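Programmed Cell Death Protein 5 Homolog (Leishmania major, PDB 6VMT) probably binds DNA, as a member of the PDCD5 family. Local coordinates at residues A[35-38]-A[39-42]; A[72-76]-A[77-81]. All blocks are in the same frame, centred on the assembly; numbering follows the deposited sequence.

Overall arrangement
Both contacts are local and sit near the place where two consecutive helices of this three-helix chain meet. Interaction 1 (35-38 with 39-42) covers about two turns near the C-terminal end of helix 12-43. Interaction 2 (72-76 with 77-81) closes helix 46-75 and starts the loop toward helix 85-103. Their centres lie about 13 Å apart, and they touch where Met39 CE packs 3.3 Å from Gln75 NE2. Val74 extends the contact between the two helices by resting on Phe43. The centres of interactions 1 and 2 lie about 9 and 15 Å from the centre of the chain, and both contacts are on its surface.

Interaction 1. Residues A[35-38]-A[39-42]; sequences QKEN and MLRA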
ATOM      1  N   GLN A  35       4.043  -1.493   8.859  1.00 63.20           N
ATOM      2  CA  GLN A  35       2.872  -0.653   9.245  1.00 64.69           C
ATOM      3  C   GLN A  35       1.718  -0.871   8.255  1.00 67.43           C
ATOM      4  O   GLN A  35       0.585  -1.065   8.693  1.00 80.53           O
ATOM      5  CB  GLN A  35       3.218   0.836   9.291  1.00 62.57           C
ATOM      6  CG  GLN A  35       2.259   1.630  10.165  1.00 67.20           C
ATOM      7  CD  GLN A  35       2.419   3.126  10.062  1.00 76.24           C
ATOM      8  OE1 GLN A  35       2.150   3.861  11.020  1.00 82.79           O
ATOM      9  NE2 GLN A  35       2.830   3.591   8.888  1.00 69.43           N
ATOM     10  N   LYS A  36       2.007  -0.823   6.960  1.00 71.03           N
ATOM     11  CA  LYS A  36       1.017  -1.057   5.885  1.00 69.20           C
ATOM     12  C   LYS A  36       0.479  -2.467   6.071  1.00 63.20           C
ATOM     13  O   LYS A  36      -0.724  -2.614   6.025  1.00 78.68           O
ATOM     14  CB  LYS A  36       1.640  -0.820   4.501  1.00 78.31           C
ATOM     15  CG  LYS A  36       0.692  -0.886   3.309  1.00 87.73           C
ATOM     16  CD  LYS A  36       0.851   0.265   2.298  1.00105.85           C
ATOM     17  CE  LYS A  36       0.006   0.116   1.039  1.00107.94           C
ATOM     18  NZ  LYS A  36      -0.276   1.410   0.358  1.00106.40           N
ATOM     19  N   GLU A  37       1.329  -3.469   6.275  1.00 66.02           N
ATOM     20  CA  GLU A  37       0.865  -4.878   6.253  1.00 69.31           C
ATOM     21  C   GLU A  37      -0.066  -5.058   7.441  1.00 70.66           C
ATOM     22  O   GLU A  37      -1.068  -5.786   7.298  1.00 78.47           O
ATOM     23  CB  GLU A  37       2.021  -5.879   6.238  1.00 87.37           C
ATOM     24  CG  GLU A  37       2.595  -6.114   4.841  1.00110.38           C
ATOM     25  CD  GLU A  37       1.668  -6.757   3.810  1.00124.07           C
ATOM     26  OE1 GLU A  37       0.842  -6.041   3.191  1.00118.93           O
ATOM     27  OE2 GLU A  37       1.784  -7.982   3.605  1.00140.38           O
ATOM     28  N   ASN A  38       0.225  -4.369   8.544  1.00 62.44           N
ATOM     29  CA  ASN A  38      -0.582  -4.461   9.782  1.00 63.23           C
ATOM     30  C   ASN A  38      -1.908  -3.742   9.562  1.00 56.80           C
ATOM     31  O   ASN A  38      -2.949  -4.257   9.953  1.00 68.61           O
ATOM     32  CB  ASN A  38       0.133  -3.854  10.989  1.00 73.41           C
ATOM     33  CG  ASN A  38       1.264  -4.710  11.508  1.00 75.78           C
ATOM     34  OD1 ASN A  38       1.502  -5.816  11.021  1.00 79.00           O
ATOM     35  ND2 ASN A  38       1.981  -4.184  12.483  1.00 81.77           N
ATOM     36  N   MET A  39      -1.854  -2.553   8.993  1.00 51.02           N
ATOM     37  CA  MET A  39      -3.055  -1.727   8.762  1.00 42.55           C
ATOM     38  C   MET A  39      -4.047  -2.548   7.930  1.00 48.38           C
ATOM     39  O   MET A  39      -5.202  -2.607   8.311  1.00 65.62           O
ATOM     40  CB  MET A  39      -2.643  -0.428   8.076  1.00 40.45           C
ATOM     41  CG  MET A  39      -2.042   0.580   9.007  1.00 39.06           C
ATOM     42  SD  MET A  39      -1.905   2.175   8.148  1.00 38.40           S
ATOM     43  CE  MET A  39      -0.970   3.269   9.225  1.00 69.33           C
ATOM     44  N   LEU A  40      -3.598  -3.272   6.912  1.00 49.95           N
ATOM     45  CA  LEU A  40      -4.473  -4.126   6.063  1.00 51.20           C
ATOM     46  C   LEU A  40      -4.915  -5.382   6.788  1.00 52.17           C
ATOM     47  O   LEU A  40      -6.017  -5.819   6.498  1.00 76.20           O
ATOM     48  CB  LEU A  40      -3.745  -4.548   4.788  1.00 54.15           C
ATOM     49  CG  LEU A  40      -3.474  -3.438   3.784  1.00 55.78           C
ATOM     50  CD1 LEU A  40      -2.677  -3.984   2.618  1.00 60.62           C
ATOM     51  CD2 LEU A  40      -4.776  -2.830   3.288  1.00 67.38           C
ATOM     52  N   ARG A  41      -4.085  -5.999   7.627  1.00 63.00           N
ATOM     53  CA  ARG A  41      -4.510  -7.207   8.398  1.00 68.33           C
ATOM     54  C   ARG A  41      -5.758  -6.844   9.207  1.00 62.80           C
ATOM     55  O   ARG A  41      -6.687  -7.644   9.225  1.00 75.20           O
ATOM     56  CB  ARG A  41      -3.438  -7.714   9.367  1.00 78.12           C
ATOM     57  CG  ARG A  41      -2.361  -8.597   8.753  1.00 94.94           C
ATOM     58  CD  ARG A  41      -1.058  -8.585   9.552  1.00112.99           C
ATOM     59  NE  ARG A  41      -0.327  -9.840   9.434  1.00127.67           N
ATOM     60  CZ  ARG A  41      -0.661 -10.977  10.052  1.00151.04           C
ATOM     61  NH1 ARG A  41      -1.722 -11.031  10.846  1.00153.83           N
ATOM     62  NH2 ARG A  41       0.072 -12.064   9.866  1.00146.48           N
ATOM     63  N   ALA A  42      -5.773  -5.646   9.801  1.00 56.53           N
ATOM     64  CA  ALA A  42      -6.792  -5.150  10.757  1.00 52.94           C
ATOM     65  C   ALA A  42      -8.061  -4.683  10.042  1.00 55.21           C
ATOM     66  O   ALA A  42      -9.154  -4.777  10.660  1.00 55.51           O
ATOM     67  CB  ALA A  42      -6.210  -4.006  11.537  1.00 49.89           C
TER
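Gln35 and Met39 stand one turn apart near the C-terminal end of helix 12-43, within a predicted coiled coil, and their side chains run alongside each other in the same direction. The methyl CE of Met39 sits over the flat face of the Gln35 amide, 3.5 Å from CD and about as near its oxygen and nitrogen. Gln35 has CG anti to its own nitrogen (chi1 -158°), Met39 has CG anti to its carbonyl carbon (chi1 -78°), and both chains are extended from there, which brings their far ends together. Met39 CG also lies close over the backbone, 3.1 Å from Gln35 O. Four consecutive i to i+4 bonds hold these two turns: Met39 N to Gln35 O, at 2.9 Å, is followed by Leu40 N to Lys36 O, Arg41 N to Glu37 O and Ala42 N to Asn38 O. Arg41 CG rests 3.4 Å from Glu37 O, and its CD passes Asn38 OD1 at 4.0 Å with the amide and guanidinium planes nearly perpendicular. Glu37 turns its carboxylate to Lys53 in a salt bridge, while Met39 and Leu40 pack on helix 46-75. The contact thus unites backbone bonding with apolar and amide packing, and the charge of Glu37 is engaged by the next helix and not by Arg41.

Interaction 2. Residues A[72-76]-A[77-81]; sequences QAVQR and GKMQP
Ala73 O accepts a bond from Lys78 N at 2.8 Å, and a weak bond from Met79 N reaches the same oxygen. Gly77 N bonds to Val74 O at 2.7 Å, nearly straight at N-H (163°) yet from well above the carbonyl plane. Outside these bonds, apolar side chains close the turn. Met79 lays its sulfur SD 3.8 Å from Ala73 CB, and its CB comes 4.0 Å from Val74 CG2. Val74 divides its branches between two partners: CG1, anti to the backbone nitrogen (chi1 180°), meets Pro81 CG at 3.6 Å, while CG2 faces Met79. On the polar side a water donates to Gln72 OE1 at 2.6 Å, accepts a weak bond from Lys78 NZ and lies in plane at the edge of the Arg76 guanidinium. Farther out, Val74 rests on Phe43 and Gln75 on Met39, so the last turn of helix 46-75 is also packed against helix 12-43. Gly77 has positive phi (73°), which favours glycine. Together with that phi, the bonds from Lys78 N to Ala73 O and from Gly77 N to Val74 O make a Schellman motif, which ends the helix and leads the chain toward helix 85-103. Met79 and Pro81, packed on Ala73 and Val74, add an apolar cover just beyond this C-terminal cap.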
ATOM      1  N   GLN A  72      -6.990   5.131   3.729  1.00 46.47           N
ATOM      2  CA  GLN A  72      -7.414   6.538   3.980  1.00 51.91           C
ATOM      3  C   GLN A  72      -8.851   6.501   4.500  1.00 50.40           C
ATOM      4  O   GLN A  72      -9.138   7.227   5.437  1.00 72.07           O
ATOM      5  CB  GLN A  72      -7.204   7.471   2.773  1.00 57.83           C
ATOM      6  CG  GLN A  72      -8.162   7.278   1.601  1.00 76.41           C
ATOM      7  CD  GLN A  72      -9.492   8.010   1.656  1.00 79.98           C
ATOM      8  OE1 GLN A  72      -9.621   9.096   2.216  1.00 86.76           O
ATOM      9  NE2 GLN A  72     -10.509   7.427   1.036  1.00 73.51           N
ATOM     10  N   ALA A  73      -9.696   5.612   3.974  1.00 50.66           N
ATOM     11  CA  ALA A  73     -11.152   5.562   4.229  1.00 44.38           C
ATOM     12  C   ALA A  73     -11.458   5.077   5.642  1.00 47.73           C
ATOM     13  O   ALA A  73     -12.294   5.675   6.308  1.00 52.81           O
ATOM     14  CB  ALA A  73     -11.759   4.628   3.237  1.00 52.20           C
ATOM     15  N   VAL A  74     -10.892   3.942   6.029  1.00 46.67           N
ATOM     16  CA  VAL A  74     -11.046   3.361   7.390  1.00 47.22           C
ATOM     17  C   VAL A  74     -10.426   4.346   8.412  1.00 54.44           C
ATOM     18  O   VAL A  74     -11.118   4.808   9.360  1.00 49.27           O
ATOM     19  CB  VAL A  74     -10.406   1.967   7.420  1.00 46.95           C
ATOM     20  CG1 VAL A  74     -10.521   1.325   8.778  1.00 53.19           C
ATOM     21  CG2 VAL A  74     -11.016   1.044   6.387  1.00 49.49           C
ATOM     22  N   GLN A  75      -9.180   4.763   8.208  1.00 54.16           N
ATOM     23  CA  GLN A  75      -8.524   5.710   9.142  1.00 52.48           C
ATOM     24  C   GLN A  75      -9.403   6.925   9.455  1.00 57.24           C
ATOM     25  O   GLN A  75      -9.268   7.427  10.582  1.00 63.27           O
ATOM     26  CB  GLN A  75      -7.202   6.155   8.558  1.00 49.58           C
ATOM     27  CG  GLN A  75      -6.100   5.179   8.888  1.00 51.42           C
ATOM     28  CD  GLN A  75      -4.828   5.690   8.287  1.00 52.57           C
ATOM     29  OE1 GLN A  75      -4.859   6.710   7.602  1.00 49.47           O
ATOM     30  NE2 GLN A  75      -3.744   4.941   8.486  1.00 52.83           N
ATOM     31  N   ARG A  76     -10.285   7.347   8.531  1.00 65.14           N
ATOM     32  CA  ARG A  76     -11.168   8.546   8.671  1.00 66.07           C
ATOM     33  C   ARG A  76     -12.597   8.148   9.072  1.00 61.84           C
ATOM     34  O   ARG A  76     -13.438   9.058   9.185  1.00 70.10           O
ATOM     35  CB  ARG A  76     -11.191   9.359   7.365  1.00 77.29           C
ATOM     36  CG  ARG A  76      -9.874  10.058   7.043  1.00 91.68           C
ATOM     37  CD  ARG A  76      -9.685  10.628   5.641  1.00 96.40           C
ATOM     38  NE  ARG A  76      -8.296  11.069   5.481  1.00116.76           N
ATOM     39  CZ  ARG A  76      -7.745  11.574   4.369  1.00135.11           C
ATOM     40  NH1 ARG A  76      -8.456  11.725   3.261  1.00134.45           N
ATOM     41  NH2 ARG A  76      -6.469  11.924   4.373  1.00133.26           N
ATOM     42  N   GLY A  77     -12.887   6.859   9.275  1.00 53.66           N
ATOM     43  CA  GLY A  77     -14.235   6.379   9.659  1.00 55.10           C
ATOM     44  C   GLY A  77     -15.251   6.424   8.518  1.00 59.34           C
ATOM     45  O   GLY A  77     -16.452   6.318   8.795  1.00 66.07           O
ATOM     46  N   LYS A  78     -14.809   6.512   7.262  1.00 63.55           N
ATOM     47  CA  LYS A  78     -15.701   6.565   6.069  1.00 64.38           C
ATOM     48  C   LYS A  78     -16.083   5.153   5.597  1.00 58.73           C
ATOM     49  O   LYS A  78     -17.033   5.052   4.807  1.00 69.57           O
ATOM     50  CB  LYS A  78     -15.053   7.426   4.978  1.00 66.87           C
ATOM     51  CG  LYS A  78     -14.951   8.903   5.352  1.00 80.98           C
ATOM     52  CD  LYS A  78     -15.189   9.882   4.225  1.00 96.89           C
ATOM     53  CE  LYS A  78     -14.988  11.321   4.650  1.00110.52           C
ATOM     54  NZ  LYS A  78     -14.557  12.175   3.514  1.00113.26           N
ATOM     55  N   MET A  79     -15.410   4.115   6.094  1.00 56.94           N
ATOM     56  CA  MET A  79     -15.647   2.674   5.789  1.00 52.42           C
ATOM     57  C   MET A  79     -15.607   1.909   7.104  1.00 57.83           C
ATOM     58  O   MET A  79     -14.874   2.330   8.001  1.00 54.43           O
ATOM     59  CB  MET A  79     -14.533   2.094   4.917  1.00 53.00           C
ATOM     60  CG  MET A  79     -14.997   1.467   3.602  1.00 59.10           C
ATOM     61  SD  MET A  79     -13.640   1.461   2.362  1.00 41.29           S
ATOM     62  CE  MET A  79     -12.971  -0.172   2.637  1.00 52.49           C
ATOM     63  N   GLN A  80     -16.361   0.822   7.200  1.00 66.73           N
ATOM     64  CA  GLN A  80     -16.482   0.016   8.432  1.00 67.95           C
ATOM     65  C   GLN A  80     -15.557  -1.177   8.271  1.00 62.91           C
ATOM     66  O   GLN A  80     -15.821  -2.066   7.469  1.00 75.72           O
ATOM     67  CB  GLN A  80     -17.942  -0.404   8.629  1.00 85.73           C
ATOM     68  CG  GLN A  80     -18.197  -1.287   9.847  1.00 89.67           C
ATOM     69  CD  GLN A  80     -18.708  -0.532  11.051  1.00105.46           C
ATOM     70  OE1 GLN A  80     -19.419   0.470  10.932  1.00112.03           O
ATOM     71  NE2 GLN A  80     -18.366  -1.027  12.233  1.00113.41           N
ATOM     72  N   PRO A  81     -14.462  -1.256   9.050  1.00 62.53           N
ATOM     73  CA  PRO A  81     -13.628  -2.448   9.065  1.00 58.82           C
ATOM     74  C   PRO A  81     -14.309  -3.546   9.864  1.00 61.55           C
ATOM     75  O   PRO A  81     -15.110  -3.253  10.739  1.00 66.93           O
ATOM     76  CB  PRO A  81     -12.346  -1.992   9.751  1.00 55.58           C
ATOM     77  CG  PRO A  81     -12.771  -0.856  10.640  1.00 57.85           C
ATOM     78  CD  PRO A  81     -13.989  -0.236   9.990  1.00 62.45           C
TER
HETATM   79  O   HOH W   1     -11.856  10.118   3.084  1.00 68.22           O